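Local coordinates for pyridoxal phosphate homeostasis protein (Bifidobacterium adolescentis ATCC 15703, PDB 3CPG), which probably binds pyridoxal 5'-phosphate and takes part in keeping the cellular supply of this cofactor in balance, at residues Glu77-Pro80 with Gln81-Thr84; Leu90-Arg93 with Cys94-Gly98; Ala147-Ile150 with Ser151-Val155; Ala187-Ile190 with Gly191-Asp194; Phe218-Leu221 with Arg222-Asp226. All blocks are in the same frame, centred on the assembly; numbering follows the deposited sequence.

Interaction 1 (Glu77-Pro80 with Gln81-Thr84); sequences ENRP and QEVT
Arg79 reaches forward to Glu82 with a salt bridge. Its NE lies 3.2 Å from Glu82 OE2, which receives it on its anti lone pair. Arg79 NH2 adds a weak bond to the same atom. Glu82 OE2 meets the guanidinium near its edge, and the guanidinium and carboxylate planes stand 84° apart. Over one face of the guanidinium sits the amide oxygen of Gln81, with OE1 3.4 Å from Arg79 CD. The backbone carbonyl of Arg79 is gripped twice, by Val83 N at 3.2 Å and by Glu82 N at 3.0 Å. Val83 N lies in the carbonyl plane, and Glu82 N stands above it. Val83 CG2 rests 3.7 Å from Glu77 CB. This is the start of helix 80-96, with Arg79 at the N-cap position and Pro80 opening the first turn. The helix follows strand 75-77 of the TIM-barrel fold. Glu77 OE1 and Glu82 OE1 are only 3.3 Å apart, two acceptors of like charge. Lys86 NZ makes salt bridges to both acids and probably offsets this repulsion. Thr56 OG1 bonds to Glu77, and Thr58 N to Glu82 OE1. Without the Glu82 carboxylate, as with an alanine here, Arg79 is likely to swing loose, Lys86 to lose one of its mates and Thr58 N this acceptor. Lys57, predicted to carry the cofactor, which is not attached here, lies about 4 Å from Glu82 (side chain to side chain).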
loop_
_atom_site.group_PDB
_atom_site.type_symbol
_atom_site.label_atom_id
_atom_site.label_comp_id
_atom_site.label_asym_id
_atom_site.label_seq_id
_atom_site.Cartn_x
_atom_site.Cartn_y
_atom_site.Cartn_z
ATOM N N GLU A 77 6.996 2.158 -0.371
ATOM C CA GLU A 77 8.348 1.652 -0.569
ATOM C C GLU A 77 8.380 0.197 -0.127
ATOM O O GLU A 77 7.611 -0.207 0.747
ATOM C CB GLU A 77 9.353 2.443 0.274
ATOM C CG GLU A 77 9.695 3.838 -0.240
ATOM C CD GLU A 77 10.547 3.829 -1.507
ATOM O OE1 GLU A 77 11.262 2.834 -1.752
ATOM O OE2 GLU A 77 10.518 4.832 -2.252
ATOM N N ASN A 78 9.276 -0.582 -0.724
ATOM C CA ASN A 78 9.408 -1.992 -0.375
ATOM C C ASN A 78 10.379 -2.230 0.773
ATOM O O ASN A 78 10.091 -3.001 1.692
ATOM C CB ASN A 78 9.878 -2.799 -1.586
ATOM C CG ASN A 78 8.732 -3.406 -2.362
ATOM O OD1 ASN A 78 8.571 -4.629 -2.404
ATOM N ND2 ASN A 78 7.920 -2.557 -2.975
ATOM N N ARG A 79 11.530 -1.569 0.723
ATOM C CA ARG A 79 12.557 -1.763 1.739
ATOM C C ARG A 79 12.731 -0.614 2.721
ATOM O O ARG A 79 12.776 0.550 2.331
ATOM C CB ARG A 79 13.906 -2.033 1.067
ATOM C CG ARG A 79 13.919 -3.216 0.110
ATOM C CD ARG A 79 15.323 -3.474 -0.410
ATOM N NE ARG A 79 15.876 -2.305 -1.089
ATOM C CZ ARG A 79 17.132 -2.211 -1.516
ATOM N NH1 ARG A 79 17.972 -3.222 -1.333
ATOM N NH2 ARG A 79 17.549 -1.108 -2.123
ATOM N N PRO A 80 12.839 -0.935 4.022
ATOM C CA PRO A 80 13.019 0.096 5.045
ATOM C C PRO A 80 14.247 0.965 4.773
ATOM O O PRO A 80 14.248 2.154 5.084
ATOM C CB PRO A 80 13.157 -0.717 6.329
ATOM C CG PRO A 80 12.248 -1.875 6.078
ATOM C CD PRO A 80 12.575 -2.248 4.642
ATOM N N GLN A 81 15.287 0.375 4.188
ATOM C CA GLN A 81 16.511 1.120 3.895
ATOM C C GLN A 81 16.247 2.228 2.885
ATOM O O GLN A 81 16.873 3.287 2.937
ATOM C CB GLN A 81 17.603 0.194 3.353
ATOM C CG GLN A 81 17.735 -1.121 4.102
ATOM C CD GLN A 81 16.956 -2.243 3.436
ATOM O OE1 GLN A 81 17.227 -2.600 2.285
ATOM N NE2 GLN A 81 15.989 -2.807 4.153
ATOM N N GLU A 82 15.327 1.985 1.958
ATOM C CA GLU A 82 14.998 3.002 0.968
ATOM C C GLU A 82 14.121 4.058 1.623
ATOM O O GLU A 82 14.160 5.229 1.250
ATOM C CB GLU A 82 14.289 2.381 -0.239
ATOM C CG GLU A 82 15.210 1.539 -1.110
ATOM C CD GLU A 82 14.595 1.210 -2.454
ATOM O OE1 GLU A 82 14.184 2.154 -3.161
ATOM O OE2 GLU A 82 14.521 0.012 -2.806
ATOM N N VAL A 83 13.326 3.646 2.605
ATOM C CA VAL A 83 12.482 4.596 3.315
ATOM C C VAL A 83 13.405 5.589 4.016
ATOM O O VAL A 83 13.242 6.803 3.891
ATOM C CB VAL A 83 11.598 3.892 4.375
ATOM C CG1 VAL A 83 10.916 4.926 5.264
ATOM C CG2 VAL A 83 10.553 3.033 3.685
ATOM N N THR A 84 14.393 5.069 4.737
ATOM C CA THR A 84 15.320 5.926 5.462
ATOM C C THR A 84 16.153 6.808 4.535
ATOM O O THR A 84 16.419 7.966 4.847
ATOM C CB THR A 84 16.257 5.091 6.365
ATOM O OG1 THR A 84 17.093 4.254 5.559
ATOM C CG2 THR A 84 15.438 4.212 7.294
#

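Interaction 2 (Leu90-Arg93 with Cys94-Gly98); sequences LARR and CAERG
Glu96 OE1 accepts a bond from a water at 2.6 Å, and that water accepts in turn from Arg92 NH2 at 2.8 Å. The other carboxylate oxygen, Glu96 OE2, forms a salt bridge with Arg92 NE at 2.9 Å, one turn back along the helix. This bond is bent, with an N-H...O angle of 135°. The pair belongs to the last turns of helix 80-96, which a Schellman motif closes. In that motif Gly98, at positive phi, is the C-prime residue. Its N bonds to Ala95 O at 2.9 Å, and Phe99 N bonds to Cys94 O. At these backbone angles a beta carbon would collide with the preceding carbonyl oxygen, which favours glycine. Arg92 CG lies anti to the backbone N (chi1 -166°), and the chain then bends at chi3, which turns NE toward Glu96. The guanidinium and carboxylate planes are 49° apart. Arg92 NH2 and Arg93 NH1 also form salt bridges to Glu15 OE1, so both arginines share this acid. Arg97 NE pairs with Asp69. On the buried side Cys94 packs on Met65 and Ile68 of helix 61-69, and Leu90 on Ile64. Cys94 SG sits 3.4 Å from Leu90 O, the carbonyl that also accepts Cys94 N at 2.9 Å.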
loop_
_atom_site.group_PDB
_atom_site.type_symbol
_atom_site.label_atom_id
_atom_site.label_comp_id
_atom_site.label_asym_id
_atom_site.label_seq_id
_atom_site.Cartn_x
_atom_site.Cartn_y
_atom_site.Cartn_z
ATOM N N LEU A 90 12.017 13.555 0.475
ATOM C CA LEU A 90 10.643 13.444 0.009
ATOM C C LEU A 90 9.710 14.332 0.822
ATOM O O LEU A 90 8.850 15.015 0.267
ATOM C CB LEU A 90 10.167 11.991 0.080
ATOM C CG LEU A 90 10.708 11.079 -1.026
ATOM C CD1 LEU A 90 10.361 9.620 -0.712
ATOM C CD2 LEU A 90 10.117 11.512 -2.374
ATOM N N ALA A 91 9.879 14.330 2.139
ATOM C CA ALA A 91 9.017 15.144 2.981
ATOM C C ALA A 91 9.192 16.618 2.638
ATOM O O ALA A 91 8.211 17.352 2.526
ATOM C CB ALA A 91 9.334 14.899 4.460
ATOM N N ARG A 92 10.438 17.047 2.455
ATOM C CA ARG A 92 10.700 18.447 2.137
ATOM C C ARG A 92 10.069 18.833 0.805
ATOM O O ARG A 92 9.373 19.842 0.715
ATOM C CB ARG A 92 12.205 18.733 2.081
ATOM C CG ARG A 92 12.518 20.230 2.090
ATOM C CD ARG A 92 13.934 20.554 1.608
ATOM N NE ARG A 92 14.030 20.533 0.150
ATOM C CZ ARG A 92 14.559 19.540 -0.558
ATOM N NH1 ARG A 92 15.049 18.468 0.051
ATOM N NH2 ARG A 92 14.596 19.622 -1.883
ATOM N N ARG A 93 10.321 18.026 -0.226
ATOM C CA ARG A 93 9.779 18.276 -1.557
ATOM C C ARG A 93 8.252 18.293 -1.550
ATOM O O ARG A 93 7.634 19.132 -2.200
ATOM C CB ARG A 93 10.282 17.215 -2.548
ATOM C CG ARG A 93 11.775 17.330 -2.896
ATOM C CD ARG A 93 12.044 18.524 -3.810
ATOM N NE ARG A 93 11.477 18.351 -5.149
ATOM C CZ ARG A 93 12.054 17.652 -6.124
ATOM N NH1 ARG A 93 13.221 17.056 -5.916
ATOM N NH2 ARG A 93 11.461 17.543 -7.307
ATOM N N CYS A 94 7.641 17.364 -0.824
ATOM C CA CYS A 94 6.185 17.331 -0.760
ATOM C C CYS A 94 5.642 18.553 -0.039
ATOM O O CYS A 94 4.620 19.102 -0.438
ATOM C CB CYS A 94 5.698 16.057 -0.068
ATOM S SG CYS A 94 5.786 14.601 -1.132
ATOM N N ALA A 95 6.333 18.987 1.012
ATOM C CA ALA A 95 5.901 20.156 1.770
ATOM C C ALA A 95 5.896 21.395 0.880
ATOM O O ALA A 95 4.965 22.198 0.912
ATOM C CB ALA A 95 6.817 20.377 2.969
ATOM N N GLU A 96 6.948 21.549 0.086
ATOM C CA GLU A 96 7.048 22.690 -0.817
ATOM C C GLU A 96 5.904 22.675 -1.827
ATOM O O GLU A 96 5.430 23.728 -2.265
ATOM C CB GLU A 96 8.397 22.655 -1.532
ATOM C CG GLU A 96 9.556 22.988 -0.612
ATOM C CD GLU A 96 10.893 22.541 -1.157
ATOM O OE1 GLU A 96 11.012 22.356 -2.386
ATOM O OE2 GLU A 96 11.834 22.385 -0.351
ATOM N N ARG A 97 5.464 21.475 -2.191
ATOM C CA ARG A 97 4.366 21.306 -3.137
ATOM C C ARG A 97 3.005 21.377 -2.449
ATOM O O ARG A 97 1.978 21.130 -3.076
ATOM C CB ARG A 97 4.491 19.968 -3.865
ATOM C CG ARG A 97 5.579 19.919 -4.919
ATOM C CD ARG A 97 5.260 20.829 -6.093
ATOM N NE ARG A 97 6.014 20.454 -7.285
ATOM C CZ ARG A 97 6.684 21.308 -8.051
ATOM N NH1 ARG A 97 6.705 22.602 -7.752
ATOM N NH2 ARG A 97 7.335 20.869 -9.119
ATOM N N GLY A 98 3.004 21.700 -1.158
ATOM C CA GLY A 98 1.751 21.821 -0.424
ATOM C C GLY A 98 1.134 20.529 0.079
ATOM O O GLY A 98 -0.074 20.473 0.326
HETATM O O HOH W 1 13.544 22.044 -2.931
#

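Interaction 3 (Ala147-Ile150 with Ser151-Val155); sequences AEKI and SRRAV
Arg153 folds back along the helix toward Lys149. Its chain runs extended from CG to NE, and chi4 (73°) then turns the guanidinium inward. NH1 thereby comes to 3.0 Å from Lys149 O. The carbonyl oxygen lies at the edge of the guanidinium, in its plane, and the N-H...O angle is 155°. The bond meets the carbonyl from the side, at a C=O...N angle of 114°. The usual helical donor to this oxygen, Arg153 N, is only weakly bonded at 3.4 Å. One residue therefore serves the same acceptor from both backbone and side chain. Arg153 NH1 also lies against the Lys149 side chain, 3.7 Å from CB. The lysine chain is extended, and its NZ bonds to Ser125 OG.

Arg152 touches with its aliphatic part, CG lying 3.0 Å from Glu148 O. That oxygen also accepts Arg152 N at 2.9 Å. Ser151 CB sits over the previous turn, 3.3 Å from Ala147 O. Its OG is anti to the backbone N and leaves the helix to meet Asp194 O.

Helix 144-157 is the crossover of a beta-alpha-beta unit between parallel strands 137-141 and 161-166. Ala147 and Ile150 pack on Val141 of the first strand, while Lys149, Ile150 and Arg153 touch Ile128 of helix 128-131. Ala147 and Ser151 rest against Leu193, in the loop after helix 183-191.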
loop_
_atom_site.group_PDB
_atom_site.type_symbol
_atom_site.label_atom_id
_atom_site.label_comp_id
_atom_site.label_asym_id
_atom_site.label_seq_id
_atom_site.Cartn_x
_atom_site.Cartn_y
_atom_site.Cartn_z
ATOM N N ALA A 147 2.459 -8.200 14.141
ATOM C CA ALA A 147 1.573 -7.143 14.614
ATOM C C ALA A 147 1.886 -6.779 16.063
ATOM O O ALA A 147 1.852 -5.606 16.436
ATOM C CB ALA A 147 0.119 -7.587 14.483
ATOM N N GLU A 148 2.180 -7.787 16.879
ATOM C CA GLU A 148 2.506 -7.553 18.285
ATOM C C GLU A 148 3.822 -6.788 18.402
ATOM O O GLU A 148 3.952 -5.877 19.220
ATOM C CB GLU A 148 2.633 -8.877 19.044
ATOM C CG GLU A 148 1.356 -9.691 19.155
ATOM C CD GLU A 148 1.569 -11.008 19.889
ATOM O OE1 GLU A 148 2.490 -11.762 19.509
ATOM O OE2 GLU A 148 0.811 -11.294 20.842
ATOM N N LYS A 149 4.800 -7.161 17.584
ATOM C CA LYS A 149 6.096 -6.492 17.618
ATOM C C LYS A 149 5.950 -5.027 17.226
ATOM O O LYS A 149 6.593 -4.156 17.800
ATOM C CB LYS A 149 7.080 -7.193 16.682
ATOM C CG LYS A 149 7.415 -8.605 17.112
ATOM C CD LYS A 149 8.292 -9.301 16.088
ATOM C CE LYS A 149 8.543 -10.745 16.487
ATOM N NZ LYS A 149 9.406 -11.436 15.489
ATOM N N ILE A 150 5.098 -4.755 16.243
ATOM C CA ILE A 150 4.884 -3.379 15.811
ATOM C C ILE A 150 4.137 -2.635 16.913
ATOM O O ILE A 150 4.448 -1.485 17.224
ATOM C CB ILE A 150 4.081 -3.340 14.489
ATOM C CG1 ILE A 150 4.919 -3.983 13.377
ATOM C CG2 ILE A 150 3.699 -1.902 14.137
ATOM C CD1 ILE A 150 4.196 -4.137 12.049
ATOM N N SER A 151 3.165 -3.306 17.520
ATOM C CA SER A 151 2.382 -2.709 18.596
ATOM C C SER A 151 3.265 -2.259 19.765
ATOM O O SER A 151 3.156 -1.128 20.241
ATOM C CB SER A 151 1.341 -3.713 19.102
ATOM O OG SER A 151 0.700 -3.237 20.275
ATOM N N ARG A 152 4.137 -3.149 20.225
ATOM C CA ARG A 152 5.018 -2.835 21.349
ATOM C C ARG A 152 5.828 -1.570 21.086
ATOM O O ARG A 152 5.975 -0.714 21.960
ATOM C CB ARG A 152 5.985 -3.990 21.604
ATOM C CG ARG A 152 5.330 -5.324 21.882
ATOM C CD ARG A 152 6.403 -6.387 22.045
ATOM N NE ARG A 152 7.216 -6.154 23.232
ATOM C CZ ARG A 152 6.860 -6.523 24.460
ATOM N NH1 ARG A 152 5.708 -7.146 24.656
ATOM N NH2 ARG A 152 7.652 -6.268 25.488
ATOM N N ARG A 153 6.352 -1.465 19.871
ATOM C CA ARG A 153 7.167 -0.325 19.480
ATOM C C ARG A 153 6.367 0.959 19.264
ATOM O O ARG A 153 6.844 2.049 19.585
ATOM C CB ARG A 153 7.981 -0.706 18.238
ATOM C CG ARG A 153 9.021 -1.783 18.568
ATOM C CD ARG A 153 9.624 -2.463 17.347
ATOM N NE ARG A 153 10.708 -3.370 17.728
ATOM C CZ ARG A 153 10.548 -4.547 18.330
ATOM N NH1 ARG A 153 9.337 -4.996 18.629
ATOM N NH2 ARG A 153 11.613 -5.279 18.638
ATOM N N ALA A 154 5.154 0.836 18.739
ATOM C CA ALA A 154 4.317 2.014 18.522
ATOM C C ALA A 154 3.885 2.574 19.879
ATOM O O ALA A 154 3.946 3.783 20.117
ATOM C CB ALA A 154 3.094 1.647 17.685
ATOM N N VAL A 155 3.463 1.688 20.776
ATOM C CA VAL A 155 3.030 2.109 22.105
ATOM C C VAL A 155 4.167 2.826 22.827
ATOM O O VAL A 155 3.969 3.889 23.412
ATOM C CB VAL A 155 2.568 0.901 22.955
ATOM C CG1 VAL A 155 2.346 1.329 24.408
ATOM C CG2 VAL A 155 1.276 0.331 22.381
#

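Interaction 4 (Ala187-Ile190 with Gly191-Asp194); sequences AQKI and GTLD
Thr192 turns its hydroxyl between its own backbone N and carbonyl carbon (chi1 68°), and this sets OG1 against Lys189 O. The bond is short, 2.6 Å, and OG1 donates to a lone pair in the carbonyl plane. Thr192 N grips the same oxygen at 3.0 Å but stands above that plane. The two bonds hold the threonine to the helix end and fix the rotation of its side chain. Its methyl CG2 is 3.4 Å from Gln188 O. Lys189 CD passes 3.7 Å from Thr192 OG1, and the two side chains cross at about a right angle. The lysine NZ continues to a long, weak ion pair with Glu148.

Here helix 183-191 ends and the chain turns toward strand 196-202 of the barrel sheet. The bonding changes with it. Gly191 N still reaches back four residues, to Ala187 O, whereas Thr192 N and Leu193 N reach back three. Leu193 N meets Ile190 O at 3.0 Å. A water bound at 2.7 Å from Ile190 O also lies close to Leu193 O, so it spans the turn.

Leu193 doubles back over the helix end. Its CB lies 3.5 Å from Ile190 O, and CD1 comes to 4.1 Å from Ile190 CA. The leucine also lies next to helix 144-157. Trimming Leu193 to an alanine is likely to open a gap between this turn and that helix, with Ile190 losing part of its cover. Ile190 points to the sheet and meets Val163, Leu165 and Ile196.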
loop_
_atom_site.group_PDB
_atom_site.type_symbol
_atom_site.label_atom_id
_atom_site.label_comp_id
_atom_site.label_asym_id
_atom_site.label_seq_id
_atom_site.Cartn_x
_atom_site.Cartn_y
_atom_site.Cartn_z
ATOM N N ALA A 187 -6.953 -11.023 12.012
ATOM C CA ALA A 187 -7.429 -9.647 11.944
ATOM C C ALA A 187 -8.058 -9.214 13.261
ATOM O O ALA A 187 -7.803 -8.118 13.757
ATOM C CB ALA A 187 -8.445 -9.508 10.814
ATOM N N GLN A 188 -8.889 -10.082 13.824
ATOM C CA GLN A 188 -9.556 -9.772 15.076
ATOM C C GLN A 188 -8.555 -9.600 16.213
ATOM O O GLN A 188 -8.715 -8.717 17.053
ATOM C CB GLN A 188 -10.584 -10.861 15.383
ATOM C CG GLN A 188 -11.633 -10.964 14.275
ATOM C CD GLN A 188 -12.655 -12.056 14.505
ATOM O OE1 GLN A 188 -12.304 -13.208 14.756
ATOM N NE2 GLN A 188 -13.934 -11.699 14.403
ATOM N N LYS A 189 -7.514 -10.427 16.231
ATOM C CA LYS A 189 -6.493 -10.313 17.270
ATOM C C LYS A 189 -5.750 -8.988 17.100
ATOM O O LYS A 189 -5.480 -8.289 18.076
ATOM C CB LYS A 189 -5.499 -11.476 17.185
ATOM C CG LYS A 189 -4.322 -11.348 18.150
ATOM C CD LYS A 189 -4.794 -11.229 19.595
ATOM C CE LYS A 189 -3.643 -10.903 20.537
ATOM N NZ LYS A 189 -2.591 -11.955 20.538
ATOM N N ILE A 190 -5.420 -8.651 15.856
ATOM C CA ILE A 190 -4.724 -7.398 15.569
ATOM C C ILE A 190 -5.572 -6.221 16.049
ATOM O O ILE A 190 -5.050 -5.230 16.560
ATOM C CB ILE A 190 -4.448 -7.246 14.051
ATOM C CG1 ILE A 190 -3.425 -8.294 13.605
ATOM C CG2 ILE A 190 -3.950 -5.834 13.744
ATOM C CD1 ILE A 190 -3.146 -8.302 12.111
ATOM N N GLY A 191 -6.886 -6.342 15.890
ATOM C CA GLY A 191 -7.781 -5.279 16.314
ATOM C C GLY A 191 -7.723 -4.976 17.800
ATOM O O GLY A 191 -8.103 -3.884 18.226
ATOM N N THR A 192 -7.244 -5.929 18.594
ATOM C CA THR A 192 -7.158 -5.738 20.039
ATOM C C THR A 192 -5.852 -5.092 20.491
ATOM O O THR A 192 -5.720 -4.697 21.648
ATOM C CB THR A 192 -7.298 -7.077 20.797
ATOM O OG1 THR A 192 -6.153 -7.901 20.537
ATOM C CG2 THR A 192 -8.553 -7.805 20.358
ATOM N N LEU A 193 -4.890 -4.981 19.581
ATOM C CA LEU A 193 -3.595 -4.399 19.922
ATOM C C LEU A 193 -3.582 -2.877 19.919
ATOM O O LEU A 193 -4.121 -2.247 19.011
ATOM C CB LEU A 193 -2.525 -4.911 18.955
ATOM C CG LEU A 193 -2.318 -6.428 18.936
ATOM C CD1 LEU A 193 -1.365 -6.809 17.812
ATOM C CD2 LEU A 193 -1.771 -6.884 20.283
ATOM N N ASP A 194 -2.966 -2.291 20.944
ATOM C CA ASP A 194 -2.859 -0.839 21.039
ATOM C C ASP A 194 -1.742 -0.372 20.108
ATOM O O ASP A 194 -0.889 -1.163 19.708
ATOM C CB ASP A 194 -2.521 -0.404 22.471
ATOM C CG ASP A 194 -3.610 -0.754 23.467
ATOM O OD1 ASP A 194 -4.793 -0.482 23.181
ATOM O OD2 ASP A 194 -3.276 -1.292 24.545
HETATM O O HOH W 2 -5.723 -2.615 16.833
#

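Interaction 5 (Phe218-Leu221 with Arg222-Asp226); sequences FSHL and RKTRD
The backbone here is regular alpha helix, with each of Arg222 N, Lys223 N, Thr224 N and Arg225 N bonded to the carbonyl four residues before it. His220 O takes a second bond, from Thr224 OG1 at 2.9 Å. The hydroxyl and Thr224 N reach this oxygen from opposite faces of the carbonyl plane. The hydroxyl lies beside the backbone N (chi1 -65°), which directs it back up the helix. The imidazole of His220 comes close to the same hydroxyl, with CE1 3.3 Å from Thr224 OG1. Its ND1 bonds to Glu169 OE2. Helix 211-231 is the crossover of a beta-alpha-beta unit in the TIM-barrel fold, between strands 196-202 and 241-243. On the sheet side Leu221 packs on Leu201 and Leu242, and Thr224 on Leu201. Arg222 bends at chi3 and lays its guanidinium back near Ser219, whose carbonyl oxygen lies over one face, toward the rim. A water bridges Arg222 NH2 and Ser219 OG, and is 2.6 Å from Ser219 OG. Arg222 NH1 makes a salt bridge to Glu256. Lys223 stays extended and runs past Ser219, with CG 3.4 Å from Ser219 O. Further along, Arg225 grips Asp226 OD1 side-on with NE at 2.7 Å and NH2 at 3.0 Å. Both nitrogens come from the same face of the carboxylate.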
loop_
_atom_site.group_PDB
_atom_site.type_symbol
_atom_site.label_atom_id
_atom_site.label_comp_id
_atom_site.label_asym_id
_atom_site.label_seq_id
_atom_site.Cartn_x
_atom_site.Cartn_y
_atom_site.Cartn_z
ATOM N N PHE A 218 -8.461 -12.287 -5.394
ATOM C CA PHE A 218 -8.923 -10.930 -5.086
ATOM C C PHE A 218 -10.319 -11.000 -4.480
ATOM O O PHE A 218 -10.655 -10.255 -3.556
ATOM C CB PHE A 218 -8.964 -10.062 -6.348
ATOM C CG PHE A 218 -7.614 -9.786 -6.951
ATOM C CD1 PHE A 218 -6.483 -9.654 -6.146
ATOM C CD2 PHE A 218 -7.482 -9.599 -8.324
ATOM C CE1 PHE A 218 -5.245 -9.336 -6.702
ATOM C CE2 PHE A 218 -6.248 -9.278 -8.889
ATOM C CZ PHE A 218 -5.128 -9.145 -8.076
ATOM N N SER A 219 -11.132 -11.902 -5.019
ATOM C CA SER A 219 -12.492 -12.093 -4.534
ATOM C C SER A 219 -12.438 -12.566 -3.085
ATOM O O SER A 219 -13.206 -12.110 -2.243
ATOM C CB SER A 219 -13.210 -13.134 -5.398
ATOM O OG SER A 219 -14.531 -13.356 -4.939
ATOM N N HIS A 220 -11.518 -13.481 -2.797
ATOM C CA HIS A 220 -11.379 -14.000 -1.447
ATOM C C HIS A 220 -10.991 -12.883 -0.486
ATOM O O HIS A 220 -11.525 -12.800 0.618
ATOM C CB HIS A 220 -10.339 -15.120 -1.415
ATOM C CG HIS A 220 -10.076 -15.661 -0.044
ATOM N ND1 HIS A 220 -9.267 -15.017 0.866
ATOM C CD2 HIS A 220 -10.525 -16.779 0.574
ATOM C CE1 HIS A 220 -9.227 -15.717 1.987
ATOM N NE2 HIS A 220 -9.981 -16.790 1.836
ATOM N N LEU A 221 -10.079 -12.012 -0.912
ATOM C CA LEU A 221 -9.653 -10.907 -0.058
ATOM C C LEU A 221 -10.826 -9.972 0.237
ATOM O O LEU A 221 -11.004 -9.533 1.369
ATOM C CB LEU A 221 -8.521 -10.109 -0.718
ATOM C CG LEU A 221 -7.699 -9.292 0.283
ATOM C CD1 LEU A 221 -6.900 -10.237 1.170
ATOM C CD2 LEU A 221 -6.760 -8.345 -0.463
ATOM N N ARG A 222 -11.624 -9.670 -0.783
ATOM C CA ARG A 222 -12.772 -8.788 -0.598
ATOM C C ARG A 222 -13.779 -9.385 0.387
ATOM O O ARG A 222 -14.264 -8.695 1.282
ATOM C CB ARG A 222 -13.483 -8.519 -1.927
ATOM C CG ARG A 222 -14.659 -7.559 -1.771
ATOM C CD ARG A 222 -15.521 -7.451 -3.016
ATOM N NE ARG A 222 -16.298 -8.664 -3.262
ATOM C CZ ARG A 222 -16.013 -9.557 -4.201
ATOM N NH1 ARG A 222 -14.963 -9.379 -4.998
ATOM N NH2 ARG A 222 -16.781 -10.631 -4.343
ATOM N N LYS A 223 -14.100 -10.663 0.213
ATOM C CA LYS A 223 -15.055 -11.322 1.104
ATOM C C LYS A 223 -14.535 -11.351 2.536
ATOM O O LYS A 223 -15.293 -11.161 3.487
ATOM C CB LYS A 223 -15.333 -12.752 0.632
ATOM C CG LYS A 223 -16.099 -12.825 -0.676
ATOM C CD LYS A 223 -16.392 -14.266 -1.054
ATOM C CE LYS A 223 -17.156 -14.339 -2.364
ATOM N NZ LYS A 223 -17.482 -15.751 -2.727
ATOM N N THR A 224 -13.239 -11.603 2.682
ATOM C CA THR A 224 -12.618 -11.646 3.999
ATOM C C THR A 224 -12.744 -10.273 4.653
ATOM O O THR A 224 -13.089 -10.162 5.825
ATOM C CB THR A 224 -11.136 -12.045 3.890
ATOM O OG1 THR A 224 -11.045 -13.392 3.406
ATOM C CG2 THR A 224 -10.445 -11.946 5.248
ATOM N N ARG A 225 -12.461 -9.230 3.882
ATOM C CA ARG A 225 -12.570 -7.857 4.363
ATOM C C ARG A 225 -14.009 -7.615 4.841
ATOM O O ARG A 225 -14.236 -7.058 5.918
ATOM C CB ARG A 225 -12.205 -6.896 3.220
ATOM C CG ARG A 225 -12.179 -5.397 3.551
ATOM C CD ARG A 225 -13.569 -4.766 3.572
ATOM N NE ARG A 225 -14.361 -5.054 2.374
ATOM C CZ ARG A 225 -14.301 -4.384 1.226
ATOM N NH1 ARG A 225 -13.475 -3.357 1.080
ATOM N NH2 ARG A 225 -15.088 -4.740 0.216
ATOM N N ASP A 226 -14.980 -8.049 4.042
ATOM C CA ASP A 226 -16.381 -7.856 4.408
ATOM C C ASP A 226 -16.747 -8.536 5.724
ATOM O O ASP A 226 -17.462 -7.960 6.548
ATOM C CB ASP A 226 -17.305 -8.367 3.299
ATOM C CG ASP A 226 -17.219 -7.537 2.035
ATOM O OD1 ASP A 226 -16.742 -6.384 2.103
ATOM O OD2 ASP A 226 -17.645 -8.033 0.972
HETATM O O HOH W 3 -16.333 -12.130 -6.324
#

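Overall arrangement
The five contacts follow one another along the chain and lie on helices, or at their ends, around one parallel TIM-barrel sheet. Interactions 1 and 2 share helix 80-96, at its start and its end, with centres about 18 Å apart. Interactions 3 and 4 are the closest pair, with centres about 11 Å apart, and they touch. Helix 144-157 and the end of helix 183-191 meet there through Ser151 OG and Asp194 O and through packing of Ala147 on Ile190. Interaction 5, on helix 211-231, is about 18 Å from interaction 4 (centre to centre). It lies across the chain's centre from interactions 1 and 2. Interaction 1 lies near the predicted cofactor lysine; interactions 3 to 5 lie away from it.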